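ATP phosphoribosyltransferase (Thermotoga maritima, PDB 1O63) probably catalyses the condensation of ATP with 5-phosphoribose 1-diphosphate to form N'-(5'-phosphoribosyl)-ATP, the first step of histidine biosynthesis. Local coordinates at residues A[52-56]-A[57-61]; A[62-66]-A[67-71]; A[134-137]-A[138-142]; A[154-158]-A[159-163]; A[193-196]-A[197-201]. One frame throughout, in Å; residues are numbered along the deposited sequence.

Interaction 1: A[52-56]-A[57-61]; sequences TYLVH and GVADI
Tyr53 and Leu54, near the end of helix 50-55, meet Gly57, Val58 and Ala59 in a local C-terminal capping contact, a Schellman motif that turns the chain out of the helix towards strand 61-65. Gly57 has a positive phi of 82°, and a CB on it would run into the carbonyl oxygen of His56. Past this turn, Val58 N donates to Tyr53 O at 3.0 Å, nearly in line with the C=O bond. Ala59 N adds a weak bond to that oxygen, and Gly57 N reaches Leu54 O at 2.8 Å from above the carbonyl plane. A chi1 of -61° sets Val58 CG2 between its backbone N and carbonyl carbon, where it lies 3.5 Å from Tyr53 CD2; the two side chains cross obliquely. Leu54 CD2 packs on Ala59 CB at 4.0 Å, and Leu54 also meets Val175 of strand 161-176. Leu142 of the second subunit packs on Tyr53 and His56, and its Ala140 on Val58. His56 also folds back, its N and ND1 gripping Thr52 O from opposite faces. The carbonyls of Thr52, Tyr53 and Leu54 thus find N-H partners within the turn, while the apolar side chains around it serve both the core and the dimer.

Interaction 2: A[62-66]-A[67-71]; sequences GFCGT and DVLLE
Cys64, on the strand, meets Val68 and Leu69 of helix 66-71, and Thr66, the first residue of that helix, lies beside Leu70, at a strand-to-helix turn in a chain whose family belongs to the periplasmic-binding-protein clan. Strand 62-65 and helix segment 67-71 stand almost perpendicular, their directions 87° apart, and Gly65 occupies the N-cap position between them. The side chain of Cys64 leaves the strand toward the helix. Its SG sits between backbone N and carbonyl carbon (chi1 56°), 4.0 Å from Val68 CG1 and only 3.2 Å from Leu69 CD1, a value too close to be relied on. Thr66 and Leu70, one helical turn apart, run alongside each other in the same direction, with Thr66 CG2 3.5 Å from Leu70 CD2. The other branch of Thr66, OG1, is hydrogen-bonded to His173 NE2 and Arg171 N of strand 161-176. Asp67 curls back over the start of the helix, bringing OD2 to 3.5 Å from Gly65 CA, where a side chain would collide with it. The backbone closes the first turn: Leu70 N donates to Thr66 O at 2.9 Å, and Leu69 N donates to Gly65 O at 3.2 Å with an N-H...O angle of 173°.

Interaction 3: A[134-137]-A[138-142]; sequences VELA and PIAGL
Leu136 and Ala137 offer their carbonyls to the end of the short helix 136-140, which is weakly bonded as a whole. Ala140 N donates to Leu136 O at 3.0 Å, and Leu142 N, beyond the helix end, reaches back to Ala137 O at 2.8 Å. Gly141 leaves helical geometry with a phi of 87°, a backbone angle at which any CB would press on the carbonyl oxygen of Ala140. Pro138 has no N-H to give to the preceding turn; its ring carbon CD instead faces Glu135 O at 3.5 Å. Positive phi at Gly141, together with the bonds that return to the final turn, makes this a Schellman motif, which ends the helix ahead of strand 145-150. The backward turn also brings Leu142 over Ala137. With chi1 at -166°, its CG stands anti to the backbone N and CD1 comes down on Ala137 CB at 3.7 Å, while Leu142 CB lies 3.5 Å from Ala137 O. Leu136 CD1 approaches Ala140 CB more loosely, at 4.4 Å. Some of these side chains also contribute to the subunit interface: Leu136 packs on Tyr53 of the second subunit and Ala140 on its Phe43. Pro138 is turned instead to its own chain and packs on Ile146 and Leu161, and Ala137 packs on Ala107 of strand 104-108.

Interaction 4: A[154-158]-A[159-163]; sequences RTLKE and NNLEI
Asn159 carries its CG beside its own backbone N (chi1 -72°), and a chi2 of -82° turns the amide back along the helix, so that ND2 meets Thr155 O. The hydrogen bond is nearly straight at 169°, though its modelled length of 2.5 Å is doubtfully short; the oxygen lies in the amide plane but the donor is tilted from the carbonyl plane. Asn159 N gives the same oxygen a weak second bond. Alongside runs Glu158, its CG 3.6 Å from Asn159 ND2 and its carboxylate plane nearly parallel to the amide. An alanine in place of Asn159 removes the amide, and Thr155 O would probably be left with the weak backbone bond as its tie to this turn. The carbonyl oxygen of Leu156 is gripped from opposite faces, by Asn159 N at 3.0 Å and by Leu161 N at 2.9 Å. Beneath it the Leu156 side chain crosses two residues of the returning strand at about right angles: CD1 touches Ile163 CG1 at 3.7 Å, and CD2 faces Leu161 CD1 at 4.0 Å. Val90 of strand 81-94 and Ile146 of strand 145-150 extend this apolar patch. Asn160 takes a positive phi and donates its N to Lys157 O at 3.1 Å. Together with the bond from Leu161 N to Leu156 O, this is the Schellman motif that ends the helix, after which the chain enters strand 161-176.

Interaction 5: A[193-196]-A[197-201]; sequences EKLQ and EVIEH
Leu195 and Ile199 form the tight side of this contact, one helical turn apart on helix 185-204. The closest approach of their side chains, 3.4 Å between Leu195 CG and Ile199 CD1, is shorter than usual for two carbons. Leu195 CD1 adds a second touch on Ile199 CD1 at 3.6 Å. With CG anti to its backbone N (chi1 -177°), Leu195 brings its branch to the end of Ile199, whose CG1 also rests 3.3 Å from Leu195 O. The pair is held along the backbone by Ile199 N donating to Leu195 O at 2.7 Å. This apolar stripe of an amphipathic helix faces helix 13-23, where Leu195 and Val198 meet Thr23 and Ile199 meets Tyr19, while Phe80 covers both Leu195 and Ile199. An alanine at Leu195 has no branch to offer, so the end of Ile199 is likely to lose its neighbour, opening a gap toward Phe80 and Thr23. The other side of the helix is loose and largely exposed. Gln196 and Glu200 share the same one-turn spacing, yet their ends do not touch: Gln196 NE2 and Glu200 OE2 stay 4.4 Å apart, bridged by a water. This water accepts from Gln196 NE2 at 2.9 Å and donates to Glu200 OE2 at 2.7 Å. Glu193 and Glu197, also one turn apart, carry like charges and keep their OE1 atoms well separated. Their backbones are nevertheless joined by a nearly straight hydrogen bond from Glu197 N to Glu193 O.

In the fold
Interaction 2 lies near the centre of the chain and touches two others: Gly62 N meets Leu54 CD1 of interaction 1 at 3.9 Å, and Phe63 CZ meets Leu195 CD2 of interaction 5 at 3.8 Å. Interactions 3 and 4 form a second group, with centres about 12 Å apart; Ile139 CD1 approaches Asn159 O at 3.4 Å, and Glu135 packs on Thr155, Asn159 and Leu161. Interactions 1 and 3 have centres about 36 Å apart within one chain, yet in the dimer the helix end of interaction 1 packs against interaction 3 of the second subunit. Strand 161-176 ties interaction 4 to strand 61-65 of interaction 2 in one sheet.

Interaction 1: A[52-56]-A[57-61]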
loop_
_atom_site.group_PDB
_atom_site.type_symbol
_atom_site.label_atom_id
_atom_site.label_comp_id
_atom_site.label_asym_id
_atom_site.label_seq_id
_atom_site.Cartn_x
_atom_site.Cartn_y
_atom_site.Cartn_z
ATOM N N THR A 52 -11.247 -2.317 -8.645
ATOM C CA THR A 52 -10.612 -3.255 -9.583
ATOM C C THR A 52 -11.419 -4.528 -9.717
ATOM O O THR A 52 -11.665 -5.033 -10.832
ATOM C CB THR A 52 -9.199 -3.590 -9.068
ATOM O OG1 THR A 52 -8.441 -2.358 -8.966
ATOM C CG2 THR A 52 -8.485 -4.564 -9.971
ATOM N N TYR A 53 -11.887 -5.111 -8.611
ATOM C CA TYR A 53 -12.712 -6.313 -8.679
ATOM C C TYR A 53 -14.009 -6.065 -9.432
ATOM O O TYR A 53 -14.514 -6.965 -10.140
ATOM C CB TYR A 53 -13.045 -6.846 -7.253
ATOM C CG TYR A 53 -11.920 -7.765 -6.775
ATOM C CD1 TYR A 53 -10.638 -7.272 -6.548
ATOM C CD2 TYR A 53 -12.142 -9.113 -6.617
ATOM C CE1 TYR A 53 -9.618 -8.115 -6.144
ATOM C CE2 TYR A 53 -11.145 -9.965 -6.227
ATOM C CZ TYR A 53 -9.874 -9.460 -6.000
ATOM O OH TYR A 53 -8.898 -10.353 -5.616
ATOM N N LEU A 54 -14.617 -4.895 -9.240
ATOM C CA LEU A 54 -15.853 -4.562 -9.927
ATOM C C LEU A 54 -15.646 -4.260 -11.410
ATOM O O LEU A 54 -16.346 -4.795 -12.285
ATOM C CB LEU A 54 -16.496 -3.325 -9.264
ATOM C CG LEU A 54 -17.018 -3.616 -7.834
ATOM C CD1 LEU A 54 -17.109 -2.324 -7.023
ATOM C CD2 LEU A 54 -18.390 -4.263 -7.953
ATOM N N VAL A 55 -14.649 -3.412 -11.709
ATOM C CA VAL A 55 -14.412 -3.032 -13.111
ATOM C C VAL A 55 -14.126 -4.242 -13.969
ATOM O O VAL A 55 -14.581 -4.344 -15.125
ATOM C CB VAL A 55 -13.289 -1.998 -13.231
ATOM C CG1 VAL A 55 -12.990 -1.683 -14.696
ATOM C CG2 VAL A 55 -13.644 -0.706 -12.494
ATOM N N HIS A 56 -13.374 -5.208 -13.448
ATOM C CA HIS A 56 -13.070 -6.437 -14.172
ATOM C C HIS A 56 -14.257 -7.379 -14.235
ATOM O O HIS A 56 -14.176 -8.419 -14.898
ATOM C CB HIS A 56 -11.848 -7.139 -13.537
ATOM C CG HIS A 56 -10.554 -6.528 -14.000
ATOM N ND1 HIS A 56 -10.089 -5.324 -13.508
ATOM C CD2 HIS A 56 -9.653 -6.943 -14.919
ATOM C CE1 HIS A 56 -8.935 -5.017 -14.107
ATOM N NE2 HIS A 56 -8.663 -5.972 -14.960
ATOM N N GLY A 57 -15.335 -7.114 -13.518
ATOM C CA GLY A 57 -16.527 -7.932 -13.553
ATOM C C GLY A 57 -16.538 -9.165 -12.693
ATOM O O GLY A 57 -17.427 -10.034 -12.898
ATOM N N VAL A 58 -15.660 -9.299 -11.694
ATOM C CA VAL A 58 -15.699 -10.519 -10.868
ATOM C C VAL A 58 -16.595 -10.354 -9.654
ATOM O O VAL A 58 -16.968 -11.332 -8.968
ATOM C CB VAL A 58 -14.291 -10.987 -10.480
ATOM C CG1 VAL A 58 -13.477 -11.316 -11.756
ATOM C CG2 VAL A 58 -13.561 -9.937 -9.672
ATOM N N ALA A 59 -16.967 -9.125 -9.352
ATOM C CA ALA A 59 -17.851 -8.792 -8.254
ATOM C C ALA A 59 -19.038 -7.961 -8.790
ATOM O O ALA A 59 -18.876 -7.234 -9.766
ATOM C CB ALA A 59 -17.095 -7.964 -7.215
ATOM N N ASP A 60 -20.170 -8.047 -8.135
ATOM C CA ASP A 60 -21.361 -7.299 -8.495
ATOM C C ASP A 60 -21.452 -5.978 -7.724
ATOM O O ASP A 60 -21.839 -4.957 -8.284
ATOM C CB ASP A 60 -22.620 -8.145 -8.145
ATOM C CG ASP A 60 -22.637 -9.424 -9.003
ATOM O OD1 ASP A 60 -22.528 -9.276 -10.227
ATOM O OD2 ASP A 60 -22.797 -10.508 -8.432
ATOM N N ILE A 61 -21.271 -6.024 -6.406
ATOM C CA ILE A 61 -21.405 -4.824 -5.566
ATOM C C ILE A 61 -20.150 -4.683 -4.697
ATOM O O ILE A 61 -19.605 -5.696 -4.264
ATOM C CB ILE A 61 -22.650 -4.903 -4.687
ATOM C CG1 ILE A 61 -23.928 -4.947 -5.573
ATOM C CG2 ILE A 61 -22.786 -3.687 -3.748
ATOM C CD1 ILE A 61 -25.107 -5.565 -4.830
#

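Interaction 2: A[62-66]-A[67-71]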
loop_
_atom_site.group_PDB
_atom_site.type_symbol
_atom_site.label_atom_id
_atom_site.label_comp_id
_atom_site.label_asym_id
_atom_site.label_seq_id
_atom_site.Cartn_x
_atom_site.Cartn_y
_atom_site.Cartn_z
ATOM N N GLY A 62 -19.738 -3.445 -4.418
ATOM C CA GLY A 62 -18.597 -3.235 -3.533
ATOM C C GLY A 62 -18.790 -1.976 -2.689
ATOM O O GLY A 62 -19.833 -1.310 -2.744
ATOM N N PHE A 63 -17.880 -1.809 -1.729
ATOM C CA PHE A 63 -17.858 -0.702 -0.803
ATOM C C PHE A 63 -16.406 -0.180 -0.659
ATOM O O PHE A 63 -15.484 -0.986 -0.641
ATOM C CB PHE A 63 -18.360 -1.089 0.592
ATOM C CG PHE A 63 -19.694 -1.782 0.580
ATOM C CD1 PHE A 63 -19.776 -3.145 0.333
ATOM C CD2 PHE A 63 -20.867 -1.070 0.761
ATOM C CE1 PHE A 63 -20.974 -3.809 0.281
ATOM C CE2 PHE A 63 -22.094 -1.717 0.685
ATOM C CZ PHE A 63 -22.148 -3.076 0.462
ATOM N N CYS A 64 -16.269 1.136 -0.633
ATOM C CA CYS A 64 -14.960 1.745 -0.435
ATOM C C CYS A 64 -15.109 3.184 0.053
ATOM O O CYS A 64 -16.194 3.763 -0.002
ATOM C CB CYS A 64 -14.104 1.662 -1.695
ATOM S SG CYS A 64 -14.877 2.401 -3.155
ATOM N N GLY A 65 -14.058 3.750 0.628
ATOM C CA GLY A 65 -14.177 5.122 1.147
ATOM C C GLY A 65 -14.060 6.160 0.047
ATOM O O GLY A 65 -13.653 5.925 -1.085
ATOM N N THR A 66 -14.312 7.428 0.447
ATOM C CA THR A 66 -14.215 8.529 -0.499
ATOM C C THR A 66 -12.797 8.697 -1.030
ATOM O O THR A 66 -12.606 9.091 -2.188
ATOM C CB THR A 66 -14.684 9.858 0.147
ATOM O OG1 THR A 66 -15.868 9.598 0.926
ATOM C CG2 THR A 66 -15.011 10.882 -0.925
ATOM N N ASP A 67 -11.799 8.412 -0.231
ATOM C CA ASP A 67 -10.397 8.501 -0.632
ATOM C C ASP A 67 -10.152 7.611 -1.845
ATOM O O ASP A 67 -9.591 8.083 -2.842
ATOM C CB ASP A 67 -9.470 8.147 0.533
ATOM C CG ASP A 67 -9.833 6.861 1.237
ATOM O OD1 ASP A 67 -8.908 6.102 1.611
ATOM O OD2 ASP A 67 -11.029 6.553 1.435
ATOM N N VAL A 68 -10.563 6.351 -1.783
ATOM C CA VAL A 68 -10.397 5.423 -2.909
ATOM C C VAL A 68 -11.086 5.974 -4.144
ATOM O O VAL A 68 -10.528 6.033 -5.232
ATOM C CB VAL A 68 -10.946 4.030 -2.578
ATOM C CG1 VAL A 68 -10.984 3.082 -3.766
ATOM C CG2 VAL A 68 -10.141 3.386 -1.434
ATOM N N LEU A 69 -12.367 6.354 -3.991
ATOM C CA LEU A 69 -13.174 6.835 -5.091
ATOM C C LEU A 69 -12.589 8.036 -5.800
ATOM O O LEU A 69 -12.658 8.128 -7.039
ATOM C CB LEU A 69 -14.603 7.164 -4.611
ATOM C CG LEU A 69 -15.726 6.321 -5.214
ATOM C CD1 LEU A 69 -15.364 4.854 -5.198
ATOM C CD2 LEU A 69 -17.054 6.546 -4.504
ATOM N N LEU A 70 -12.087 9.000 -5.015
ATOM C CA LEU A 70 -11.549 10.217 -5.641
ATOM C C LEU A 70 -10.124 10.001 -6.119
ATOM O O LEU A 70 -9.674 10.741 -6.985
ATOM C CB LEU A 70 -11.643 11.405 -4.710
ATOM C CG LEU A 70 -12.767 12.399 -4.791
ATOM C CD1 LEU A 70 -13.906 12.045 -5.733
ATOM C CD2 LEU A 70 -13.322 12.720 -3.402
ATOM N N GLU A 71 -9.365 9.080 -5.508
ATOM C CA GLU A 71 -7.986 8.897 -5.948
ATOM C C GLU A 71 -7.907 8.143 -7.273
ATOM O O GLU A 71 -6.961 8.308 -8.037
ATOM C CB GLU A 71 -7.175 8.174 -4.859
ATOM C CG GLU A 71 -5.748 7.887 -5.250
ATOM C CD GLU A 71 -4.948 9.159 -5.505
ATOM O OE1 GLU A 71 -3.945 9.116 -6.217
ATOM O OE2 GLU A 71 -5.343 10.234 -4.980
#

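Interaction 3: A[134-137]-A[138-142]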
loop_
_atom_site.group_PDB
_atom_site.type_symbol
_atom_site.label_atom_id
_atom_site.label_comp_id
_atom_site.label_asym_id
_atom_site.label_seq_id
_atom_site.Cartn_x
_atom_site.Cartn_y
_atom_site.Cartn_z
ATOM N N VAL A 134 3.031 9.182 6.570
ATOM C CA VAL A 134 3.241 10.399 5.809
ATOM C C VAL A 134 3.589 11.557 6.724
ATOM O O VAL A 134 4.232 12.517 6.302
ATOM C CB VAL A 134 2.033 10.726 4.921
ATOM C CG1 VAL A 134 2.305 11.948 4.061
ATOM C CG2 VAL A 134 1.736 9.534 3.979
ATOM N N GLU A 135 3.167 11.503 7.995
ATOM C CA GLU A 135 3.456 12.562 8.944
ATOM C C GLU A 135 4.934 12.741 9.247
ATOM O O GLU A 135 5.329 13.824 9.721
ATOM C CB GLU A 135 2.625 12.413 10.206
ATOM C CG GLU A 135 3.036 11.284 11.119
ATOM C CD GLU A 135 2.484 9.936 10.676
ATOM O OE1 GLU A 135 1.677 9.884 9.737
ATOM O OE2 GLU A 135 2.834 8.915 11.302
ATOM N N LEU A 136 5.793 11.811 8.907
ATOM C CA LEU A 136 7.240 11.932 9.060
ATOM C C LEU A 136 7.851 12.848 8.001
ATOM O O LEU A 136 8.897 13.459 8.245
ATOM C CB LEU A 136 7.872 10.541 8.951
ATOM C CG LEU A 136 9.383 10.424 8.932
ATOM C CD1 LEU A 136 9.974 11.032 10.199
ATOM C CD2 LEU A 136 9.819 8.966 8.783
ATOM N N ALA A 137 7.229 13.030 6.837
ATOM C CA ALA A 137 7.839 13.819 5.766
ATOM C C ALA A 137 8.297 15.213 6.104
ATOM O O ALA A 137 9.457 15.575 5.813
ATOM C CB ALA A 137 6.931 13.812 4.526
ATOM N N PRO A 138 7.490 16.078 6.675
ATOM C CA PRO A 138 7.900 17.451 7.003
ATOM C C PRO A 138 9.062 17.506 7.973
ATOM O O PRO A 138 10.119 18.083 7.682
ATOM C CB PRO A 138 6.633 18.083 7.551
ATOM C CG PRO A 138 5.519 17.282 6.937
ATOM C CD PRO A 138 6.058 15.848 7.004
ATOM N N ILE A 139 8.996 16.780 9.088
ATOM C CA ILE A 139 10.113 16.749 10.048
ATOM C C ILE A 139 11.366 16.138 9.508
ATOM O O ILE A 139 12.503 16.566 9.870
ATOM C CB ILE A 139 9.625 16.096 11.368
ATOM C CG1 ILE A 139 8.646 17.062 12.068
ATOM C CG2 ILE A 139 10.799 15.797 12.273
ATOM C CD1 ILE A 139 7.820 16.410 13.158
ATOM N N ALA A 140 11.321 15.208 8.538
ATOM C CA ALA A 140 12.532 14.711 7.919
ATOM C C ALA A 140 13.082 15.661 6.853
ATOM O O ALA A 140 14.166 15.401 6.291
ATOM C CB ALA A 140 12.319 13.336 7.257
ATOM N N GLY A 141 12.306 16.662 6.448
ATOM C CA GLY A 141 12.766 17.567 5.385
ATOM C C GLY A 141 12.412 17.035 4.000
ATOM O O GLY A 141 12.920 17.505 2.994
ATOM N N LEU A 142 11.544 16.028 3.955
ATOM C CA LEU A 142 11.172 15.414 2.660
ATOM C C LEU A 142 10.111 16.273 1.978
ATOM O O LEU A 142 10.074 16.384 0.766
ATOM C CB LEU A 142 10.632 14.026 2.935
ATOM C CG LEU A 142 10.441 13.002 1.866
ATOM C CD1 LEU A 142 8.991 12.590 1.699
ATOM C CD2 LEU A 142 11.089 13.365 0.539
#

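Interaction 4: A[154-158]-A[159-163]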
loop_
_atom_site.group_PDB
_atom_site.type_symbol
_atom_site.label_atom_id
_atom_site.label_comp_id
_atom_site.label_asym_id
_atom_site.label_seq_id
_atom_site.Cartn_x
_atom_site.Cartn_y
_atom_site.Cartn_z
ATOM N N ARG A 154 -5.205 13.685 16.154
ATOM C CA ARG A 154 -4.240 13.234 17.126
ATOM C C ARG A 154 -2.845 13.015 16.570
ATOM O O ARG A 154 -1.879 13.614 17.075
ATOM C CB ARG A 154 -4.703 11.937 17.817
ATOM C CG ARG A 154 -3.623 11.262 18.652
ATOM C CD ARG A 154 -3.957 9.784 18.872
ATOM N NE ARG A 154 -3.520 9.306 20.159
ATOM C CZ ARG A 154 -2.423 8.652 20.474
ATOM N NH1 ARG A 154 -2.179 8.303 21.742
ATOM N NH2 ARG A 154 -1.550 8.322 19.527
ATOM N N THR A 155 -2.694 12.132 15.581
ATOM C CA THR A 155 -1.370 11.889 14.997
ATOM C C THR A 155 -0.769 13.187 14.489
ATOM O O THR A 155 0.401 13.472 14.737
ATOM C CB THR A 155 -1.456 10.857 13.868
ATOM O OG1 THR A 155 -2.293 9.778 14.319
ATOM C CG2 THR A 155 -0.111 10.289 13.468
ATOM N N LEU A 156 -1.561 14.042 13.835
ATOM C CA LEU A 156 -1.018 15.340 13.397
ATOM C C LEU A 156 -0.530 16.180 14.584
ATOM O O LEU A 156 0.617 16.668 14.596
ATOM C CB LEU A 156 -2.080 16.102 12.618
ATOM C CG LEU A 156 -2.545 15.405 11.307
ATOM C CD1 LEU A 156 -3.631 16.207 10.660
ATOM C CD2 LEU A 156 -1.380 15.162 10.370
ATOM N N LYS A 157 -1.403 16.397 15.541
ATOM C CA LYS A 157 -1.147 17.161 16.749
ATOM C C LYS A 157 0.104 16.727 17.472
ATOM O O LYS A 157 0.977 17.533 17.830
ATOM C CB LYS A 157 -2.357 17.003 17.701
ATOM C CG LYS A 157 -2.810 18.273 18.370
ATOM C CD LYS A 157 -1.787 18.839 19.324
ATOM C CE LYS A 157 -1.712 18.097 20.639
ATOM N NZ LYS A 157 -0.389 18.334 21.315
ATOM N N GLU A 158 0.294 15.419 17.658
ATOM C CA GLU A 158 1.455 14.910 18.391
ATOM C C GLU A 158 2.728 14.991 17.571
ATOM O O GLU A 158 3.847 14.771 18.074
ATOM C CB GLU A 158 1.197 13.514 18.924
ATOM C CG GLU A 158 1.489 12.358 18.003
ATOM C CD GLU A 158 0.845 11.057 18.428
ATOM O OE1 GLU A 158 -0.389 10.911 18.267
ATOM O OE2 GLU A 158 1.556 10.153 18.925
ATOM N N ASN A 159 2.608 15.270 16.277
ATOM C CA ASN A 159 3.771 15.454 15.421
ATOM C C ASN A 159 3.969 16.926 15.082
ATOM O O ASN A 159 4.655 17.252 14.114
ATOM C CB ASN A 159 3.627 14.622 14.140
ATOM C CG ASN A 159 3.813 13.144 14.467
ATOM O OD1 ASN A 159 4.956 12.696 14.552
ATOM N ND2 ASN A 159 2.711 12.434 14.667
ATOM N N ASN A 160 3.260 17.799 15.782
ATOM C CA ASN A 160 3.338 19.235 15.595
ATOM C C ASN A 160 2.943 19.693 14.208
ATOM O O ASN A 160 3.444 20.714 13.719
ATOM C CB ASN A 160 4.757 19.745 15.937
ATOM C CG ASN A 160 5.055 19.609 17.416
ATOM O OD1 ASN A 160 6.166 19.270 17.831
ATOM N ND2 ASN A 160 4.048 19.856 18.243
ATOM N N LEU A 161 2.086 18.936 13.538
ATOM C CA LEU A 161 1.538 19.329 12.249
ATOM C C LEU A 161 0.185 19.989 12.523
ATOM O O LEU A 161 -0.507 19.536 13.436
ATOM C CB LEU A 161 1.359 18.131 11.311
ATOM C CG LEU A 161 2.678 17.416 10.948
ATOM C CD1 LEU A 161 2.441 16.213 10.059
ATOM C CD2 LEU A 161 3.647 18.391 10.321
ATOM N N GLU A 162 -0.128 21.031 11.801
ATOM C CA GLU A 162 -1.415 21.711 11.936
ATOM C C GLU A 162 -2.257 21.436 10.683
ATOM O O GLU A 162 -1.693 21.369 9.586
ATOM C CB GLU A 162 -1.184 23.225 12.052
ATOM C CG GLU A 162 -2.251 24.125 11.545
ATOM C CD GLU A 162 -2.068 25.603 11.755
ATOM O OE1 GLU A 162 -0.995 26.162 11.437
ATOM O OE2 GLU A 162 -3.035 26.258 12.231
ATOM N N ILE A 163 -3.569 21.447 10.846
ATOM C CA ILE A 163 -4.471 21.294 9.708
ATOM C C ILE A 163 -4.650 22.630 9.003
ATOM O O ILE A 163 -5.200 23.588 9.545
ATOM C CB ILE A 163 -5.842 20.738 10.144
ATOM C CG1 ILE A 163 -5.707 19.283 10.599
ATOM C CG2 ILE A 163 -6.822 20.865 8.988
ATOM C CD1 ILE A 163 -6.960 18.735 11.286
#

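Interaction 5: A[193-196]-A[197-201]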
loop_
_atom_site.group_PDB
_atom_site.type_symbol
_atom_site.label_atom_id
_atom_site.label_comp_id
_atom_site.label_asym_id
_atom_site.label_seq_id
_atom_site.Cartn_x
_atom_site.Cartn_y
_atom_site.Cartn_z
ATOM N N GLU A 193 -32.291 -2.453 -2.047
ATOM C CA GLU A 193 -33.407 -1.916 -1.279
ATOM C C GLU A 193 -33.306 -2.321 0.191
ATOM O O GLU A 193 -33.439 -1.461 1.051
ATOM C CB GLU A 193 -34.755 -2.409 -1.804
ATOM C CG GLU A 193 -35.182 -1.884 -3.151
ATOM C CD GLU A 193 -36.642 -2.171 -3.454
ATOM O OE1 GLU A 193 -37.480 -2.049 -2.533
ATOM O OE2 GLU A 193 -36.954 -2.531 -4.610
ATOM N N LYS A 194 -33.148 -3.608 0.466
ATOM C CA LYS A 194 -32.975 -4.069 1.832
ATOM C C LYS A 194 -31.781 -3.402 2.518
ATOM O O LYS A 194 -31.858 -3.012 3.684
ATOM C CB LYS A 194 -32.770 -5.581 1.874
ATOM C CG LYS A 194 -33.933 -6.400 1.361
ATOM C CD LYS A 194 -33.651 -7.895 1.513
ATOM C CE LYS A 194 -33.483 -8.268 2.971
ATOM N NZ LYS A 194 -33.966 -9.650 3.253
ATOM N N LEU A 195 -30.666 -3.294 1.799
ATOM C CA LEU A 195 -29.450 -2.714 2.362
ATOM C C LEU A 195 -29.601 -1.247 2.689
ATOM O O LEU A 195 -29.227 -0.816 3.795
ATOM C CB LEU A 195 -28.293 -2.959 1.387
ATOM C CG LEU A 195 -26.905 -2.500 1.805
ATOM C CD1 LEU A 195 -26.410 -3.323 2.988
ATOM C CD2 LEU A 195 -25.940 -2.619 0.613
ATOM N N GLN A 196 -30.214 -0.439 1.818
ATOM C CA GLN A 196 -30.421 0.980 2.140
ATOM C C GLN A 196 -31.296 1.149 3.381
ATOM O O GLN A 196 -31.035 2.019 4.226
ATOM C CB GLN A 196 -30.985 1.744 0.952
ATOM C CG GLN A 196 -31.016 3.265 1.085
ATOM C CD GLN A 196 -31.478 3.942 -0.187
ATOM O OE1 GLN A 196 -31.935 3.267 -1.118
ATOM N NE2 GLN A 196 -31.410 5.264 -0.269
ATOM N N GLU A 197 -32.361 0.349 3.511
ATOM C CA GLU A 197 -33.196 0.391 4.711
ATOM C C GLU A 197 -32.338 0.187 5.976
ATOM O O GLU A 197 -32.403 0.946 6.923
ATOM C CB GLU A 197 -34.208 -0.772 4.703
ATOM C CG GLU A 197 -35.554 -0.482 4.143
ATOM C CD GLU A 197 -36.591 -1.573 4.353
ATOM O OE1 GLU A 197 -37.794 -1.259 4.236
ATOM O OE2 GLU A 197 -36.237 -2.739 4.612
ATOM N N VAL A 198 -31.570 -0.887 5.968
ATOM C CA VAL A 198 -30.708 -1.244 7.106
ATOM C C VAL A 198 -29.691 -0.141 7.359
ATOM O O VAL A 198 -29.533 0.390 8.465
ATOM C CB VAL A 198 -30.005 -2.579 6.793
ATOM C CG1 VAL A 198 -28.832 -2.853 7.708
ATOM C CG2 VAL A 198 -31.017 -3.725 6.830
ATOM N N ILE A 199 -28.998 0.253 6.287
ATOM C CA ILE A 199 -27.936 1.257 6.411
ATOM C C ILE A 199 -28.438 2.582 6.920
ATOM O O ILE A 199 -27.810 3.267 7.742
ATOM C CB ILE A 199 -27.199 1.413 5.068
ATOM C CG1 ILE A 199 -26.310 0.171 4.862
ATOM C CG2 ILE A 199 -26.390 2.695 5.046
ATOM C CD1 ILE A 199 -25.652 0.119 3.488
ATOM N N GLU A 200 -29.583 3.023 6.418
ATOM C CA GLU A 200 -30.185 4.277 6.872
ATOM C C GLU A 200 -30.434 4.246 8.372
ATOM O O GLU A 200 -30.057 5.167 9.105
ATOM C CB GLU A 200 -31.514 4.477 6.119
ATOM C CG GLU A 200 -31.894 5.942 5.998
ATOM C CD GLU A 200 -32.337 6.299 4.585
ATOM O OE1 GLU A 200 -33.465 5.916 4.214
ATOM O OE2 GLU A 200 -31.548 6.924 3.855
ATOM N N HIS A 201 -31.083 3.166 8.831
ATOM C CA HIS A 201 -31.387 3.050 10.252
ATOM C C HIS A 201 -30.110 3.033 11.085
ATOM O O HIS A 201 -30.008 3.743 12.084
ATOM C CB HIS A 201 -32.237 1.809 10.553
ATOM C CG HIS A 201 -32.673 1.772 11.991
ATOM N ND1 HIS A 201 -33.638 2.638 12.487
ATOM C CD2 HIS A 201 -32.250 1.032 13.033
ATOM C CE1 HIS A 201 -33.801 2.401 13.779
ATOM N NE2 HIS A 201 -32.971 1.440 14.136
HETATM O O HOH W 1 -29.815 6.500 1.784
#